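Long-range contact in DyP2 (Amycolatopsis sp. ATCC 39116, PDB 4G2C), which is a haem-containing dye-decolourising peroxidase that probably uses peroxide to oxidise dyes, lignin-related phenolics and manganese ions: residues F74-L87 with L115-V129. Sequence-based numbering, arbitrary orientation.
Sequences FGDAAEARTFLNGL and LGVGLTAHGYATLGV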
loop_
_atom_site.group_PDB
_atom_site.type_symbol
_atom_site.label_atom_id
_atom_site.label_comp_id
_atom_site.label_asym_id
_atom_site.label_seq_id
_atom_site.Cartn_x
_atom_site.Cartn_y
_atom_site.Cartn_z
ATOM N N PHE A 74 25.949 0.135 -2.414
ATOM C CA PHE A 74 27.020 -0.828 -2.204
ATOM C C PHE A 74 28.320 -0.378 -2.875
ATOM O O PHE A 74 28.441 -0.415 -4.104
ATOM C CB PHE A 74 26.618 -2.211 -2.746
ATOM C CG PHE A 74 25.462 -2.848 -2.013
ATOM C CD1 PHE A 74 25.106 -2.420 -0.737
ATOM C CD2 PHE A 74 24.733 -3.878 -2.601
ATOM C CE1 PHE A 74 24.042 -3.006 -0.050
ATOM C CE2 PHE A 74 23.671 -4.472 -1.935
ATOM C CZ PHE A 74 23.320 -4.037 -0.651
ATOM N N GLY A 75 29.293 0.034 -2.062
ATOM C CA GLY A 75 30.611 0.412 -2.560
ATOM C C GLY A 75 31.526 -0.756 -2.909
ATOM O O GLY A 75 32.359 -0.646 -3.812
ATOM N N ASP A 76 31.384 -1.871 -2.192
ATOM C CA ASP A 76 32.194 -3.068 -2.440
ATOM C C ASP A 76 31.363 -4.345 -2.284
ATOM O O ASP A 76 30.628 -4.499 -1.311
ATOM C CB ASP A 76 33.400 -3.102 -1.501
ATOM C CG ASP A 76 34.204 -4.380 -1.633
ATOM O OD1 ASP A 76 34.998 -4.491 -2.590
ATOM O OD2 ASP A 76 34.045 -5.280 -0.787
ATOM N N ALA A 77 31.481 -5.265 -3.234
ATOM C CA ALA A 77 30.577 -6.419 -3.255
ATOM C C ALA A 77 30.783 -7.346 -2.061
ATOM O O ALA A 77 29.815 -7.753 -1.407
ATOM C CB ALA A 77 30.696 -7.187 -4.562
ATOM N N ALA A 78 32.043 -7.672 -1.779
ATOM C CA ALA A 78 32.375 -8.556 -0.660
ATOM C C ALA A 78 31.901 -7.989 0.677
ATOM O O ALA A 78 31.365 -8.717 1.526
ATOM C CB ALA A 78 33.886 -8.859 -0.625
ATOM N N GLU A 79 32.093 -6.686 0.861
ATOM C CA GLU A 79 31.671 -6.057 2.100
ATOM C C GLU A 79 30.148 -6.019 2.220
ATOM O O GLU A 79 29.606 -6.099 3.320
ATOM C CB GLU A 79 32.271 -4.656 2.237
ATOM C CG GLU A 79 33.694 -4.640 2.800
ATOM C CD GLU A 79 34.327 -3.262 2.751
ATOM O OE1 GLU A 79 33.920 -2.383 3.545
ATOM O OE2 GLU A 79 35.229 -3.054 1.909
ATOM N N ALA A 80 29.458 -5.914 1.090
ATOM C CA ALA A 80 27.998 -5.848 1.119
ATOM C C ALA A 80 27.424 -7.197 1.520
ATOM O O ALA A 80 26.515 -7.267 2.349
ATOM C CB ALA A 80 27.446 -5.406 -0.221
ATOM N N ARG A 81 27.974 -8.262 0.941
ATOM C CA ARG A 81 27.590 -9.624 1.287
ATOM C C ARG A 81 27.806 -9.905 2.768
ATOM O O ARG A 81 27.001 -10.576 3.418
ATOM C CB ARG A 81 28.367 -10.632 0.438
ATOM C CG ARG A 81 28.103 -10.461 -1.049
ATOM C CD ARG A 81 28.963 -11.373 -1.911
ATOM N NE ARG A 81 28.481 -12.750 -1.918
ATOM C CZ ARG A 81 28.110 -13.412 -3.010
ATOM N NH1 ARG A 81 28.168 -12.824 -4.199
ATOM N NH2 ARG A 81 27.681 -14.669 -2.913
ATOM N N THR A 82 28.897 -9.389 3.310
ATOM C CA THR A 82 29.160 -9.562 4.726
ATOM C C THR A 82 28.096 -8.800 5.545
ATOM O O THR A 82 27.523 -9.333 6.493
ATOM C CB THR A 82 30.596 -9.125 5.063
ATOM O OG1 THR A 82 31.507 -9.916 4.292
ATOM C CG2 THR A 82 30.906 -9.289 6.563
ATOM N N PHE A 83 27.818 -7.563 5.155
ATOM C CA PHE A 83 26.790 -6.763 5.822
ATOM C C PHE A 83 25.437 -7.479 5.856
ATOM O O PHE A 83 24.863 -7.706 6.931
ATOM C CB PHE A 83 26.653 -5.413 5.123
ATOM C CG PHE A 83 25.642 -4.486 5.752
ATOM C CD1 PHE A 83 25.693 -4.194 7.106
ATOM C CD2 PHE A 83 24.660 -3.880 4.972
ATOM C CE1 PHE A 83 24.783 -3.332 7.688
ATOM C CE2 PHE A 83 23.743 -3.009 5.541
ATOM C CZ PHE A 83 23.802 -2.736 6.906
ATOM N N LEU A 84 24.927 -7.836 4.680
ATOM C CA LEU A 84 23.671 -8.576 4.597
ATOM C C LEU A 84 23.685 -9.803 5.502
ATOM O O LEU A 84 22.734 -10.042 6.246
ATOM C CB LEU A 84 23.382 -8.960 3.153
ATOM C CG LEU A 84 23.098 -7.706 2.315
ATOM C CD1 LEU A 84 23.124 -8.003 0.835
ATOM C CD2 LEU A 84 21.765 -7.124 2.716
ATOM N N ASN A 85 24.781 -10.554 5.472
ATOM C CA ASN A 85 24.895 -11.738 6.308
ATOM C C ASN A 85 24.643 -11.386 7.775
ATOM O O ASN A 85 23.947 -12.101 8.484
ATOM C CB ASN A 85 26.277 -12.372 6.126
ATOM C CG ASN A 85 26.327 -13.811 6.585
ATOM O OD1 ASN A 85 26.737 -14.099 7.707
ATOM N ND2 ASN A 85 25.906 -14.729 5.719
ATOM N N GLY A 86 25.199 -10.262 8.216
ATOM C CA GLY A 86 25.046 -9.825 9.589
ATOM C C GLY A 86 23.631 -9.362 9.890
ATOM O O GLY A 86 23.111 -9.576 10.982
ATOM N N LEU A 87 23.017 -8.699 8.919
ATOM C CA LEU A 87 21.612 -8.325 9.025
ATOM C C LEU A 87 20.726 -9.560 9.224
ATOM O O LEU A 87 19.867 -9.573 10.100
ATOM C CB LEU A 87 21.165 -7.540 7.787
ATOM C CG LEU A 87 21.713 -6.110 7.742
ATOM C CD1 LEU A 87 21.132 -5.341 6.586
ATOM C CD2 LEU A 87 21.468 -5.397 9.053
ATOM N N LEU A 115 12.751 -5.694 11.120
ATOM C CA LEU A 115 13.870 -5.364 10.242
ATOM C C LEU A 115 13.607 -5.962 8.870
ATOM O O LEU A 115 13.733 -7.171 8.678
ATOM C CB LEU A 115 15.177 -5.951 10.785
ATOM C CG LEU A 115 16.340 -5.782 9.806
ATOM C CD1 LEU A 115 16.450 -4.318 9.435
ATOM C CD2 LEU A 115 17.654 -6.284 10.390
ATOM N N GLY A 116 13.220 -5.125 7.917
ATOM C CA GLY A 116 12.974 -5.597 6.569
ATOM C C GLY A 116 14.150 -5.285 5.671
ATOM O O GLY A 116 14.781 -4.242 5.812
ATOM N N VAL A 117 14.440 -6.184 4.740
ATOM C CA VAL A 117 15.549 -5.998 3.831
ATOM C C VAL A 117 15.125 -6.252 2.374
ATOM O O VAL A 117 14.690 -7.353 2.018
ATOM C CB VAL A 117 16.740 -6.914 4.220
ATOM C CG1 VAL A 117 17.885 -6.790 3.197
ATOM C CG2 VAL A 117 17.235 -6.596 5.635
ATOM N N GLY A 118 15.259 -5.233 1.530
ATOM C CA GLY A 118 15.041 -5.411 0.109
ATOM C C GLY A 118 16.262 -5.050 -0.723
ATOM O O GLY A 118 17.030 -4.174 -0.340
ATOM N N LEU A 119 16.414 -5.715 -1.870
ATOM C CA LEU A 119 17.471 -5.445 -2.837
ATOM C C LEU A 119 16.923 -5.014 -4.191
ATOM O O LEU A 119 15.940 -5.574 -4.670
ATOM C CB LEU A 119 18.311 -6.704 -3.041
ATOM C CG LEU A 119 19.016 -7.236 -1.797
ATOM C CD1 LEU A 119 19.529 -8.633 -2.043
ATOM C CD2 LEU A 119 20.135 -6.289 -1.426
ATOM N N THR A 120 17.577 -4.038 -4.823
ATOM C CA THR A 120 17.189 -3.600 -6.167
ATOM C C THR A 120 17.905 -4.449 -7.191
ATOM O O THR A 120 18.872 -5.137 -6.865
ATOM C CB THR A 120 17.581 -2.136 -6.445
ATOM O OG1 THR A 120 19.015 -2.024 -6.454
ATOM C CG2 THR A 120 16.994 -1.211 -5.383
ATOM N N ALA A 121 17.447 -4.397 -8.438
ATOM C CA ALA A 121 18.141 -5.116 -9.505
ATOM C C ALA A 121 19.605 -4.679 -9.536
ATOM O O ALA A 121 20.518 -5.501 -9.683
ATOM C CB ALA A 121 17.478 -4.871 -10.857
ATOM N N HIS A 122 19.831 -3.379 -9.389
ATOM C CA HIS A 122 21.199 -2.893 -9.383
ATOM C C HIS A 122 21.985 -3.490 -8.227
ATOM O O HIS A 122 23.155 -3.796 -8.359
ATOM C CB HIS A 122 21.268 -1.367 -9.334
ATOM C CG HIS A 122 22.648 -0.840 -9.567
ATOM N ND1 HIS A 122 23.588 -0.740 -8.560
ATOM C CD2 HIS A 122 23.267 -0.443 -10.704
ATOM C CE1 HIS A 122 24.717 -0.280 -9.066
ATOM N NE2 HIS A 122 24.549 -0.091 -10.364
ATOM N N GLY A 123 21.330 -3.679 -7.089
ATOM C CA GLY A 123 22.007 -4.226 -5.929
ATOM C C GLY A 123 22.395 -5.677 -6.130
ATOM O O GLY A 123 23.423 -6.123 -5.632
ATOM N N TYR A 124 21.564 -6.424 -6.849
ATOM C CA TYR A 124 21.915 -7.789 -7.237
ATOM C C TYR A 124 23.141 -7.769 -8.149
ATOM O O TYR A 124 24.044 -8.598 -8.015
ATOM C CB TYR A 124 20.737 -8.496 -7.938
ATOM C CG TYR A 124 19.749 -9.142 -6.985
ATOM C CD1 TYR A 124 19.964 -10.432 -6.503
ATOM C CD2 TYR A 124 18.602 -8.464 -6.565
ATOM C CE1 TYR A 124 19.074 -11.027 -5.621
ATOM C CE2 TYR A 124 17.704 -9.055 -5.692
ATOM C CZ TYR A 124 17.946 -10.337 -5.222
ATOM O OH TYR A 124 17.063 -10.943 -4.345
ATOM N N ALA A 125 23.168 -6.810 -9.069
ATOM C CA ALA A 125 24.287 -6.682 -9.991
ATOM C C ALA A 125 25.597 -6.408 -9.242
ATOM O O ALA A 125 26.619 -7.024 -9.528
ATOM C CB ALA A 125 24.011 -5.597 -11.058
ATOM N N THR A 126 25.564 -5.496 -8.279
ATOM C CA THR A 126 26.750 -5.218 -7.467
ATOM C C THR A 126 27.236 -6.453 -6.715
ATOM O O THR A 126 28.435 -6.649 -6.531
ATOM C CB THR A 126 26.499 -4.117 -6.421
ATOM O OG1 THR A 126 26.461 -2.842 -7.064
ATOM C CG2 THR A 126 27.626 -4.099 -5.395
ATOM N N LEU A 127 26.298 -7.263 -6.248
ATOM C CA LEU A 127 26.645 -8.459 -5.493
ATOM C C LEU A 127 27.100 -9.576 -6.426
ATOM O O LEU A 127 27.681 -10.573 -5.983
ATOM C CB LEU A 127 25.440 -8.935 -4.668
ATOM C CG LEU A 127 24.958 -8.082 -3.486
ATOM C CD1 LEU A 127 23.687 -8.659 -2.903
ATOM C CD2 LEU A 127 26.030 -7.951 -2.398
ATOM N N GLY A 128 26.820 -9.413 -7.716
ATOM C CA GLY A 128 27.034 -10.471 -8.693
ATOM C C GLY A 128 26.161 -11.706 -8.469
ATOM O O GLY A 128 26.640 -12.837 -8.561
ATOM N N VAL A 129 24.875 -11.502 -8.187
ATOM C CA VAL A 129 23.986 -12.623 -7.868
ATOM C C VAL A 129 22.818 -12.757 -8.859
ATOM O O VAL A 129 22.286 -11.759 -9.348
ATOM C CB VAL A 129 23.440 -12.494 -6.416
ATOM C CG1 VAL A 129 22.331 -13.468 -6.177
ATOM C CG2 VAL A 129 24.560 -12.676 -5.388
#
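Leu-127 pushes its side chain as a knob into a hole on helix 77-87 formed by Ala-77, Ala-80, Arg-81 and Leu-84. Its CD2 methyl rests on Ala-80 CB (3.6 Å) and Arg-81 CG, while CD1 meets Leu-84 CD1 at 3.8 Å. Beyond its CG the Arg-81 chain bends at chi3 (77°), bringing NH1 within 2.9 Å of Leu-127 O, near the guanidinium plane. The Phe-74 ring fills the space next to this knob: Ala-80 CB lies over one face, Gly-123 O and Thr-126 CG2 come at the edge, Leu-119 CD2 reaches CZ at 4.0 Å, and Leu-127 CG approaches CE2 obliquely at 4.1 Å. Replacing Phe-74 with an alanine would probably leave a gap between Leu-119, Ala-80 and Gly-123, with the Leu-127 side chain freer to shift. Further along the helix, Leu-84 CD2 packs on Val-117 CG1 at 3.9 Å, and the side chains of Leu-87 and Leu-115 cross at about a right angle, their CD2 methyls 4.1 Å apart. Helix 77-87 runs roughly antiparallel (150°) to 115-119, the sheet's outermost strand within this chain, Leu-84 and Leu-87 packing on that strand, as in the ferredoxin-like alpha+beta fold of dye-decolourising peroxidases.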